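Local coordinates for protein greglin (Schistocerca gregaria, PDB 4GI3) that inhibits serine proteases, most strongly subtilisin and neutrophil elastase, and also chymotrypsin, pancreatic elastase and cathepsin G, but not trypsin, at residues B[42-53]-B[69-77]. Residues are numbered along the deposited sequence; the frame is centred on the assembly and turned at random.
Sequences YLFVNECEVRKC and CKATTSLCP
The disulfide between Cys-53 and Cys-76 (SG to SG 2.0 Å, chi3 71°) ties helix 47-57 to the C-terminal tail. Residues 69-77 run beside strand 41-44, which they meet through one direct hydrogen bond, Ser-74 N to Leu-43 O (2.8 Å, 164° at the hydrogen); Thr-73 CA adds a CA-H...O contact to that oxygen. One water accepts from Leu-43 N, donates to Thr-72 O and bonds Ser-74 OG; another links Val-45 N to Ser-74 O. Pro-77 lays CG over one face of the Tyr-42 ring, a CH-pi contact 3.6 Å from the centroid, while Ser-74 CB meets the ring edge in plane, 3.8 Å from CD2. Replacing Tyr-42 by alanine would remove both surfaces and is likely to open a gap beside Pro-77. Leu-43 turns CG away from its backbone N (chi1 -169°), toward residues 69-77, where CD2 reaches Thr-73 CG2 (3.8 Å) and CD1 Cys-69 CB. Val-50 CA and Ser-74 O lie over opposite faces of the Phe-44 ring, both toward its rim, with Cys-76 CA oblique to it. Outermost in the antiparallel sheet, strand 41-44 pairs with 32-36 on one edge and meets 69-77 on the other; with Cys-69 disulfide-bonded to Cys-33, this is consistent with a Kazal-like fold.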
loop_
_atom_site.group_PDB
_atom_site.type_symbol
_atom_site.label_atom_id
_atom_site.label_comp_id
_atom_site.label_asym_id
_atom_site.label_seq_id
_atom_site.Cartn_x
_atom_site.Cartn_y
_atom_site.Cartn_z
ATOM N N TYR B 42 6.857 -24.544 -4.661
ATOM C CA TYR B 42 6.497 -23.439 -3.766
ATOM C C TYR B 42 5.790 -22.326 -4.514
ATOM O O TYR B 42 6.299 -21.863 -5.536
ATOM C CB TYR B 42 7.756 -22.880 -3.073
ATOM C CG TYR B 42 8.478 -23.892 -2.209
ATOM C CD1 TYR B 42 9.589 -24.580 -2.687
ATOM C CD2 TYR B 42 8.043 -24.171 -0.915
ATOM C CE1 TYR B 42 10.258 -25.517 -1.899
ATOM C CE2 TYR B 42 8.690 -25.123 -0.124
ATOM C CZ TYR B 42 9.798 -25.794 -0.620
ATOM O OH TYR B 42 10.451 -26.723 0.161
ATOM N N LEU B 43 4.603 -21.911 -4.025
ATOM C CA LEU B 43 3.849 -20.790 -4.600
ATOM C C LEU B 43 4.248 -19.528 -3.819
ATOM O O LEU B 43 4.026 -19.449 -2.612
ATOM C CB LEU B 43 2.327 -21.037 -4.540
ATOM C CG LEU B 43 1.433 -20.071 -5.336
ATOM C CD1 LEU B 43 1.492 -20.349 -6.831
ATOM C CD2 LEU B 43 -0.013 -20.162 -4.883
ATOM N N PHE B 44 4.933 -18.594 -4.480
ATOM C CA PHE B 44 5.367 -17.352 -3.845
ATOM C C PHE B 44 4.340 -16.261 -4.153
ATOM O O PHE B 44 3.668 -16.336 -5.173
ATOM C CB PHE B 44 6.763 -16.947 -4.343
ATOM C CG PHE B 44 7.929 -17.639 -3.681
ATOM C CD1 PHE B 44 8.322 -18.915 -4.080
ATOM C CD2 PHE B 44 8.650 -17.011 -2.673
ATOM C CE1 PHE B 44 9.411 -19.550 -3.474
ATOM C CE2 PHE B 44 9.749 -17.641 -2.080
ATOM C CZ PHE B 44 10.127 -18.904 -2.493
ATOM N N VAL B 45 4.189 -15.260 -3.261
ATOM C CA VAL B 45 3.203 -14.191 -3.467
ATOM C C VAL B 45 3.397 -13.377 -4.767
ATOM O O VAL B 45 2.421 -12.887 -5.319
ATOM C CB VAL B 45 3.012 -13.302 -2.218
ATOM C CG1 VAL B 45 2.386 -14.113 -1.081
ATOM C CG2 VAL B 45 4.331 -12.706 -1.774
ATOM N N ASN B 46 4.643 -13.280 -5.249
ATOM C CA ASN B 46 5.027 -12.609 -6.494
ATOM C C ASN B 46 6.465 -12.941 -6.878
ATOM O O ASN B 46 7.217 -13.479 -6.051
ATOM C CB ASN B 46 4.816 -11.074 -6.411
ATOM C CG ASN B 46 5.563 -10.389 -5.311
ATOM O OD1 ASN B 46 6.771 -10.573 -5.123
ATOM N ND2 ASN B 46 4.858 -9.536 -4.577
ATOM N N GLU B 47 6.872 -12.552 -8.120
ATOM C CA GLU B 47 8.227 -12.763 -8.624
ATOM C C GLU B 47 9.268 -12.075 -7.768
ATOM O O GLU B 47 10.328 -12.645 -7.587
ATOM C CB GLU B 47 8.367 -12.259 -10.056
ATOM C CG GLU B 47 7.906 -13.196 -11.148
ATOM C CD GLU B 47 8.245 -12.654 -12.526
ATOM O OE1 GLU B 47 9.421 -12.284 -12.749
ATOM O OE2 GLU B 47 7.323 -12.553 -13.369
ATOM N N CYS B 48 8.988 -10.853 -7.228
ATOM C CA CYS B 48 9.960 -10.166 -6.374
ATOM C C CYS B 48 10.399 -11.031 -5.193
ATOM O O CYS B 48 11.585 -11.077 -4.889
ATOM C CB CYS B 48 9.449 -8.805 -5.901
ATOM S SG CYS B 48 10.684 -7.834 -4.990
ATOM N N GLU B 49 9.445 -11.697 -4.529
ATOM C CA GLU B 49 9.733 -12.558 -3.371
ATOM C C GLU B 49 10.590 -13.778 -3.745
ATOM O O GLU B 49 11.492 -14.134 -2.981
ATOM C CB GLU B 49 8.460 -12.971 -2.633
ATOM C CG GLU B 49 7.787 -11.828 -1.859
ATOM C CD GLU B 49 8.536 -11.126 -0.734
ATOM O OE1 GLU B 49 8.176 -9.964 -0.437
ATOM O OE2 GLU B 49 9.461 -11.725 -0.137
ATOM N N VAL B 50 10.351 -14.364 -4.937
ATOM C CA VAL B 50 11.147 -15.504 -5.432
ATOM C C VAL B 50 12.602 -15.055 -5.590
ATOM O O VAL B 50 13.511 -15.743 -5.121
ATOM C CB VAL B 50 10.651 -16.104 -6.772
ATOM C CG1 VAL B 50 11.384 -17.408 -7.062
ATOM C CG2 VAL B 50 9.156 -16.334 -6.792
ATOM N N ARG B 51 12.814 -13.896 -6.268
ATOM C CA ARG B 51 14.131 -13.314 -6.522
ATOM C C ARG B 51 14.888 -12.989 -5.236
ATOM O O ARG B 51 16.101 -13.177 -5.178
ATOM C CB ARG B 51 14.016 -12.067 -7.401
ATOM C CG ARG B 51 13.652 -12.355 -8.856
ATOM C CD ARG B 51 13.817 -11.122 -9.746
ATOM N NE ARG B 51 12.733 -10.145 -9.586
ATOM C CZ ARG B 51 12.821 -9.017 -8.883
ATOM N NH1 ARG B 51 13.950 -8.704 -8.254
ATOM N NH2 ARG B 51 11.785 -8.194 -8.802
ATOM N N LYS B 52 14.161 -12.515 -4.206
ATOM C CA LYS B 52 14.710 -12.153 -2.898
ATOM C C LYS B 52 15.301 -13.413 -2.241
ATOM O O LYS B 52 16.446 -13.380 -1.790
ATOM C CB LYS B 52 13.598 -11.548 -2.026
ATOM C CG LYS B 52 14.076 -11.057 -0.649
ATOM C CD LYS B 52 12.933 -10.824 0.348
ATOM C CE LYS B 52 12.103 -9.604 0.047
ATOM N NZ LYS B 52 10.932 -9.482 0.962
ATOM N N CYS B 53 14.516 -14.514 -2.228
ATOM C CA CYS B 53 14.875 -15.824 -1.688
ATOM C C CYS B 53 16.144 -16.348 -2.379
ATOM O O CYS B 53 17.085 -16.734 -1.696
ATOM C CB CYS B 53 13.702 -16.793 -1.821
ATOM S SG CYS B 53 13.932 -18.383 -0.975
ATOM N N CYS B 69 1.808 -26.419 -8.223
ATOM C CA CYS B 69 1.755 -25.886 -6.861
ATOM C C CYS B 69 0.428 -26.128 -6.159
ATOM O O CYS B 69 -0.618 -26.310 -6.804
ATOM C CB CYS B 69 2.090 -24.395 -6.864
ATOM S SG CYS B 69 3.857 -24.026 -6.909
ATOM N N LYS B 70 0.476 -26.020 -4.810
ATOM C CA LYS B 70 -0.697 -26.049 -3.934
ATOM C C LYS B 70 -1.348 -24.659 -4.104
ATOM O O LYS B 70 -0.649 -23.713 -4.500
ATOM C CB LYS B 70 -0.262 -26.255 -2.473
ATOM C CG LYS B 70 0.316 -27.637 -2.191
ATOM C CD LYS B 70 0.883 -27.730 -0.780
ATOM C CE LYS B 70 1.212 -29.155 -0.399
ATOM N NZ LYS B 70 1.627 -29.271 1.027
ATOM N N ALA B 71 -2.665 -24.529 -3.826
ATOM C CA ALA B 71 -3.399 -23.263 -3.978
ATOM C C ALA B 71 -3.012 -22.153 -2.981
ATOM O O ALA B 71 -3.437 -21.011 -3.157
ATOM C CB ALA B 71 -4.900 -23.516 -3.946
ATOM N N THR B 72 -2.188 -22.482 -1.967
ATOM C CA THR B 72 -1.713 -21.568 -0.925
ATOM C C THR B 72 -0.232 -21.226 -1.108
ATOM O O THR B 72 0.533 -22.014 -1.676
ATOM C CB THR B 72 -1.968 -22.142 0.489
ATOM O OG1 THR B 72 -1.338 -23.419 0.614
ATOM C CG2 THR B 72 -3.448 -22.230 0.838
ATOM N N THR B 73 0.171 -20.073 -0.567
ATOM C CA THR B 73 1.523 -19.557 -0.676
ATOM C C THR B 73 2.464 -20.028 0.425
ATOM O O THR B 73 2.033 -20.317 1.545
ATOM C CB THR B 73 1.524 -18.022 -0.899
ATOM O OG1 THR B 73 1.085 -17.364 0.288
ATOM C CG2 THR B 73 0.676 -17.594 -2.100
ATOM N N SER B 74 3.755 -20.084 0.108
ATOM C CA SER B 74 4.788 -20.485 1.051
ATOM C C SER B 74 5.844 -19.403 1.144
ATOM O O SER B 74 6.013 -18.613 0.210
ATOM C CB SER B 74 5.420 -21.810 0.621
ATOM O OG SER B 74 4.433 -22.792 0.346
ATOM N N LEU B 75 6.552 -19.356 2.269
ATOM C CA LEU B 75 7.625 -18.394 2.471
ATOM C C LEU B 75 8.934 -19.034 2.031
ATOM O O LEU B 75 8.963 -20.243 1.777
ATOM C CB LEU B 75 7.688 -17.918 3.941
ATOM C CG LEU B 75 6.461 -17.162 4.473
ATOM C CD1 LEU B 75 6.462 -17.127 5.988
ATOM C CD2 LEU B 75 6.369 -15.741 3.892
ATOM N N CYS B 76 9.999 -18.225 1.898
ATOM C CA CYS B 76 11.324 -18.678 1.477
ATOM C C CYS B 76 11.826 -19.867 2.343
ATOM O O CYS B 76 12.029 -19.698 3.553
ATOM C CB CYS B 76 12.313 -17.517 1.474
ATOM S SG CYS B 76 14.004 -17.981 1.023
ATOM N N PRO B 77 11.979 -21.083 1.752
ATOM C CA PRO B 77 12.455 -22.222 2.549
ATOM C C PRO B 77 13.976 -22.255 2.632
ATOM O O PRO B 77 14.525 -22.939 3.485
ATOM C CB PRO B 77 11.885 -23.434 1.806
ATOM C CG PRO B 77 11.711 -22.975 0.388
ATOM C CD PRO B 77 11.771 -21.469 0.339
HETATM O O HOH W 1 2.961 -23.228 -1.886
HETATM O O HOH W 2 5.784 -15.997 -0.598
#